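Local structure of beta-N-acetylhexosaminidase (Akkermansia muciniphila, 6JEB) at residues A[3-8]-A[69-74]; A[116-121]-A[449-454]. The protein hydrolyses terminal non-reducing N-acetylglucosamine and N-acetylgalactosamine residues from beta-linked substrates, among them unbranched N-glycans and chitobiose. All coordinates share one frame; numbering follows the deposited sequence. Where two conformers were deposited one is given.

Interaction 1: residues A[3-8]-A[69-74]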
# COMPACT_ATOMS: atom_id res chain seq x y z
N GLN A 3 -11.75 6.58 29.10
CA GLN A 3 -11.10 5.60 28.24
C GLN A 3 -9.96 6.28 27.50
O GLN A 3 -9.84 7.51 27.48
CB GLN A 3 -12.07 5.06 27.19
CG GLN A 3 -13.27 4.32 27.75
CD GLN A 3 -14.22 3.86 26.66
OE1 GLN A 3 -14.12 2.74 26.16
NE2 GLN A 3 -15.13 4.74 26.26
N TYR A 4 -9.12 5.47 26.86
CA TYR A 4 -8.14 5.96 25.91
C TYR A 4 -8.76 6.02 24.52
O TYR A 4 -9.77 5.37 24.22
CB TYR A 4 -6.93 5.02 25.85
CG TYR A 4 -6.18 4.86 27.15
CD1 TYR A 4 -6.01 5.93 28.02
CD2 TYR A 4 -5.62 3.63 27.50
CE1 TYR A 4 -5.31 5.78 29.21
CE2 TYR A 4 -4.93 3.47 28.68
CZ TYR A 4 -4.77 4.54 29.53
OH TYR A 4 -4.08 4.38 30.71
N SER A 5 -8.13 6.81 23.65
CA SER A 5 -8.55 6.90 22.26
C SER A 5 -7.40 6.53 21.34
O SER A 5 -6.95 7.35 20.53
CB SER A 5 -9.07 8.30 21.94
OG SER A 5 -10.28 8.51 22.63
N ILE A 6 -6.92 5.29 21.45
CA ILE A 6 -5.80 4.80 20.66
C ILE A 6 -6.34 4.07 19.45
O ILE A 6 -7.17 3.16 19.58
CB ILE A 6 -4.92 3.86 21.50
CG1 ILE A 6 -4.38 4.57 22.75
CG2 ILE A 6 -3.80 3.26 20.64
CD1 ILE A 6 -4.02 3.60 23.87
N ILE A 7 -5.89 4.47 18.27
CA ILE A 7 -6.16 3.76 17.02
C ILE A 7 -4.82 3.32 16.45
O ILE A 7 -3.94 4.16 16.22
CB ILE A 7 -6.92 4.62 15.99
CG1 ILE A 7 -8.25 5.10 16.57
CG2 ILE A 7 -7.14 3.82 14.70
CD1 ILE A 7 -8.92 6.20 15.73
N PRO A 8 -4.61 2.03 16.18
CA PRO A 8 -5.58 0.94 16.36
C PRO A 8 -5.83 0.55 17.81
O PRO A 8 -4.97 0.73 18.67
CB PRO A 8 -4.94 -0.23 15.60
CG PRO A 8 -3.52 0.14 15.40
CD PRO A 8 -3.37 1.60 15.52
N ARG A 69 -0.13 11.05 24.54
CA ARG A 69 0.31 12.42 24.79
C ARG A 69 -0.60 13.42 24.09
O ARG A 69 -0.91 14.48 24.65
CB ARG A 69 1.76 12.60 24.37
CG ARG A 69 2.71 11.89 25.31
CD ARG A 69 4.15 11.91 24.86
NE ARG A 69 4.99 11.41 25.95
CZ ARG A 69 6.22 10.93 25.80
NH1 ARG A 69 6.78 10.87 24.60
NH2 ARG A 69 6.88 10.50 26.87
N ASP A 70 -1.04 13.10 22.87
CA ASP A 70 -1.99 13.98 22.19
C ASP A 70 -3.31 14.03 22.94
O ASP A 70 -3.92 15.10 23.07
CB ASP A 70 -2.19 13.52 20.74
CG ASP A 70 -0.94 13.73 19.88
OD1 ASP A 70 -0.05 14.51 20.29
OD2 ASP A 70 -0.85 13.12 18.80
N GLN A 71 -3.77 12.89 23.47
CA GLN A 71 -4.98 12.89 24.27
C GLN A 71 -4.81 13.74 25.53
O GLN A 71 -5.65 14.59 25.85
CB GLN A 71 -5.39 11.46 24.63
CG GLN A 71 -6.71 11.42 25.40
CD GLN A 71 -7.19 10.01 25.70
OE1 GLN A 71 -6.70 9.04 25.14
NE2 GLN A 71 -8.18 9.91 26.59
N LEU A 72 -3.71 13.52 26.26
CA LEU A 72 -3.49 14.26 27.50
C LEU A 72 -3.40 15.76 27.24
O LEU A 72 -3.87 16.57 28.06
CB LEU A 72 -2.22 13.75 28.18
CG LEU A 72 -1.76 14.49 29.45
CD1 LEU A 72 -2.83 14.44 30.54
CD2 LEU A 72 -0.44 13.90 29.95
N ALA A 73 -2.83 16.16 26.10
CA ALA A 73 -2.71 17.58 25.78
C ALA A 73 -4.07 18.26 25.70
O ALA A 73 -4.18 19.46 26.00
CB ALA A 73 -1.94 17.77 24.48
N GLY A 74 -5.11 17.52 25.31
CA GLY A 74 -6.46 18.04 25.27
C GLY A 74 -7.32 17.69 26.46
O GLY A 74 -8.51 18.02 26.46

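Interaction 2: residues A[116-121]-A[449-454]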
# COMPACT_ATOMS: atom_id res chain seq x y z
N MET A 116 0.87 7.76 8.34
CA MET A 116 0.63 6.32 8.41
C MET A 116 1.35 5.68 9.60
O MET A 116 0.82 4.75 10.23
CB MET A 116 0.97 5.63 7.09
CG MET A 116 2.46 5.50 6.81
SD MET A 116 2.78 5.03 5.09
CE MET A 116 2.32 3.30 5.13
N ALA A 117 2.55 6.18 9.94
CA ALA A 117 3.25 5.66 11.10
C ALA A 117 2.47 5.93 12.38
O ALA A 117 2.50 5.13 13.32
CB ALA A 117 4.64 6.28 11.20
N TYR A 118 1.75 7.06 12.43
CA TYR A 118 0.95 7.39 13.60
C TYR A 118 -0.08 6.31 13.89
O TYR A 118 -0.43 6.09 15.07
CB TYR A 118 0.28 8.74 13.36
CG TYR A 118 -0.41 9.38 14.54
CD1 TYR A 118 0.31 10.08 15.49
CD2 TYR A 118 -1.80 9.34 14.66
CE1 TYR A 118 -0.33 10.70 16.56
CE2 TYR A 118 -2.45 9.96 15.72
CZ TYR A 118 -1.70 10.63 16.67
OH TYR A 118 -2.33 11.25 17.73
N TYR A 119 -0.56 5.62 12.85
CA TYR A 119 -1.55 4.56 12.94
C TYR A 119 -0.94 3.15 12.84
O TYR A 119 -1.68 2.18 12.63
CB TYR A 119 -2.66 4.78 11.91
CG TYR A 119 -3.44 6.02 12.25
CD1 TYR A 119 -4.33 6.02 13.32
CD2 TYR A 119 -3.26 7.22 11.54
CE1 TYR A 119 -5.02 7.15 13.68
CE2 TYR A 119 -3.96 8.36 11.90
CZ TYR A 119 -4.84 8.32 12.97
OH TYR A 119 -5.52 9.46 13.35
N LYS A 120 0.38 3.03 12.98
CA LYS A 120 1.09 1.75 13.03
C LYS A 120 1.06 0.98 11.71
O LYS A 120 1.23 -0.25 11.71
CB LYS A 120 0.64 0.86 14.20
CG LYS A 120 0.83 1.49 15.57
CD LYS A 120 0.52 0.47 16.67
CE LYS A 120 0.69 1.05 18.07
NZ LYS A 120 -0.46 1.93 18.46
N PHE A 121 0.88 1.65 10.57
CA PHE A 121 1.17 0.98 9.31
C PHE A 121 2.66 0.65 9.26
O PHE A 121 3.49 1.39 9.80
CB PHE A 121 0.82 1.87 8.13
CG PHE A 121 -0.66 1.93 7.83
CD1 PHE A 121 -1.25 0.95 7.04
CD2 PHE A 121 -1.45 2.95 8.34
CE1 PHE A 121 -2.61 0.98 6.77
CE2 PHE A 121 -2.81 2.99 8.08
CZ PHE A 121 -3.39 2.00 7.28
N LEU A 449 -5.17 17.49 13.87
CA LEU A 449 -5.05 18.94 13.68
C LEU A 449 -3.84 19.49 14.42
O LEU A 449 -3.07 20.29 13.88
CB LEU A 449 -6.33 19.63 14.16
CG LEU A 449 -7.47 19.72 13.16
CD1 LEU A 449 -8.74 20.18 13.87
CD2 LEU A 449 -7.12 20.68 12.01
N LYS A 450 -3.67 19.07 15.68
CA LYS A 450 -2.56 19.56 16.49
C LYS A 450 -1.23 19.09 15.93
O LYS A 450 -0.30 19.89 15.76
CB LYS A 450 -2.74 19.06 17.93
CG LYS A 450 -1.57 19.34 18.87
CD LYS A 450 -1.66 18.47 20.12
CE LYS A 450 -0.73 18.94 21.24
NZ LYS A 450 0.72 18.83 20.89
N ARG A 451 -1.12 17.80 15.62
CA ARG A 451 0.18 17.23 15.30
C ARG A 451 0.58 17.48 13.85
O ARG A 451 1.75 17.71 13.56
CB ARG A 451 0.18 15.73 15.60
CG ARG A 451 1.46 15.01 15.20
CD ARG A 451 1.51 13.62 15.79
NE ARG A 451 1.55 13.66 17.25
CZ ARG A 451 2.65 13.84 17.96
NH1 ARG A 451 3.82 13.97 17.35
NH2 ARG A 451 2.59 13.87 19.29
N PHE A 452 -0.39 17.43 12.94
CA PHE A 452 -0.09 17.49 11.52
C PHE A 452 -0.68 18.70 10.81
O PHE A 452 -0.51 18.83 9.60
CB PHE A 452 -0.53 16.20 10.81
CG PHE A 452 0.15 14.97 11.33
CD1 PHE A 452 1.49 14.75 11.08
CD2 PHE A 452 -0.55 14.04 12.09
CE1 PHE A 452 2.13 13.63 11.56
CE2 PHE A 452 0.09 12.91 12.57
CZ PHE A 452 1.42 12.70 12.30
N ASN A 453 -1.36 19.59 11.54
CA ASN A 453 -2.03 20.74 10.94
C ASN A 453 -2.93 20.31 9.79
O ASN A 453 -3.05 20.99 8.76
CB ASN A 453 -1.02 21.81 10.53
CG ASN A 453 -0.16 22.26 11.70
OD1 ASN A 453 -0.68 22.59 12.77
ND2 ASN A 453 1.15 22.24 11.51
N TYR A 454 -3.57 19.16 9.96
CA TYR A 454 -4.39 18.56 8.92
C TYR A 454 -5.76 18.21 9.51
O TYR A 454 -5.85 17.68 10.62
CB TYR A 454 -3.73 17.29 8.34
CG TYR A 454 -4.59 16.74 7.25
CD1 TYR A 454 -4.64 17.37 6.02
CD2 TYR A 454 -5.42 15.64 7.47
CE1 TYR A 454 -5.47 16.91 5.02
CE2 TYR A 454 -6.25 15.18 6.47
CZ TYR A 454 -6.27 15.82 5.25
OH TYR A 454 -7.10 15.40 4.26

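Interaction 1: residues A[3-8]-A[69-74]
In the N-terminal domain of this family 20 glycoside hydrolase, Q71 of helix 55-73 uses its side-chain amide to grip the backbone of Q3 and S5. The segment 3-8 has no regular secondary structure and precedes strand 12-16. The contact is buried and consists almost wholly of this one side chain. With chi1 at -176° and the chain extended beyond CG, the side chain reaches out from the helix and brings its amide to the loop.

Two bonds follow. Q71 NE2 donates to Q3 O at 3.1 Å. This bond is fairly straight, with an N-H...O angle of 161°. Q3 O lies close to the amide plane of Q71, and NE2 lies in the carbonyl plane of Q3. S5 N in turn donates to Q71 OE1 at 3.0 Å. Here the geometry is less regular, because the donor stands 38° out of the plane of the glutamine carbonyl. Together the bonds fix the rotation of the amide, since its nitrogen and oxygen have different tasks.

Y4 sits between the two bonded groups. Its CA is 3.5 Å from Q71 OE1, and its CB is 4.1 Å from the same oxygen. The CB of S5 points toward the helix and is also 4.1 Å from Q71 OE1.

Polar ends are held from outside the two segments. Q71 NE2 also bonds Q75 OE1, while Y4 OH reaches P80 O. S5 OG bonds D443 OD2 of helix 434-452, which also packs on the segment.

One glutamine amide thus holds the C=O and the N-H that flank Y4, a side chain standing in for backbone partners. It fastens the irregular N-terminal segment to the helix of the alpha/beta domain 2.

Interaction 2: residues A[116-121]-A[449-454]
The backbones stay well apart where Y118 faces R451, their CA atoms 10.0 Å from each other, and side chains from two helix ends fill the distance. The Y118 ring is the centre of the contact. F452 turns its edge to one face of that ring in a T-shaped pair, with centroids 5.7 Å apart and planes at 87°. The touching atom is F452 CE2, 4.1 Å from Y118 CD1.

Helix 106-118 follows the first strand of the catalytic TIM barrel and ends here in a Schellman motif. K120, with positive phi, is its C-prime residue. F121 N reaches M116 O at 3.1 Å, and K120 N reaches A117 O at 3.0 Å.

R451 comes to the tyrosine at a slant, its CD 3.5 Å from Y118 CE1. Its chain bends at chi3 (-64°), leaving the guanidinium plane 31° from the ring plane. R451 CG also covers the centre of one face of F452. D70 of helix 55-73 takes both polar ends, as a salt bridge to R451 and a hydrogen bond to Y118 OH. A leucine in place of Y118 would probably leave the F452 edge without an aromatic face and deprive D70 of its hydroxyl partner.

How the interactions relate
From the N terminus, interaction 1 closes first. It brings the end of helix 55-73 back to residues 3-8, after 60 intervening residues that include several strands of the N-terminal domain. Interaction 2 opens later and spans 327 residues, from the first barrel helix to the end of helix 434-452. The two loops are in series, neither nested nor crossed. Their centres lie about 12 Å apart. D70, beside Q71 on helix 55-73, bridges the two contacts through its carboxylate. I7 and P8 also pack on Y119. The N-terminal domain is thus tied to the barrel and to helix 434-452.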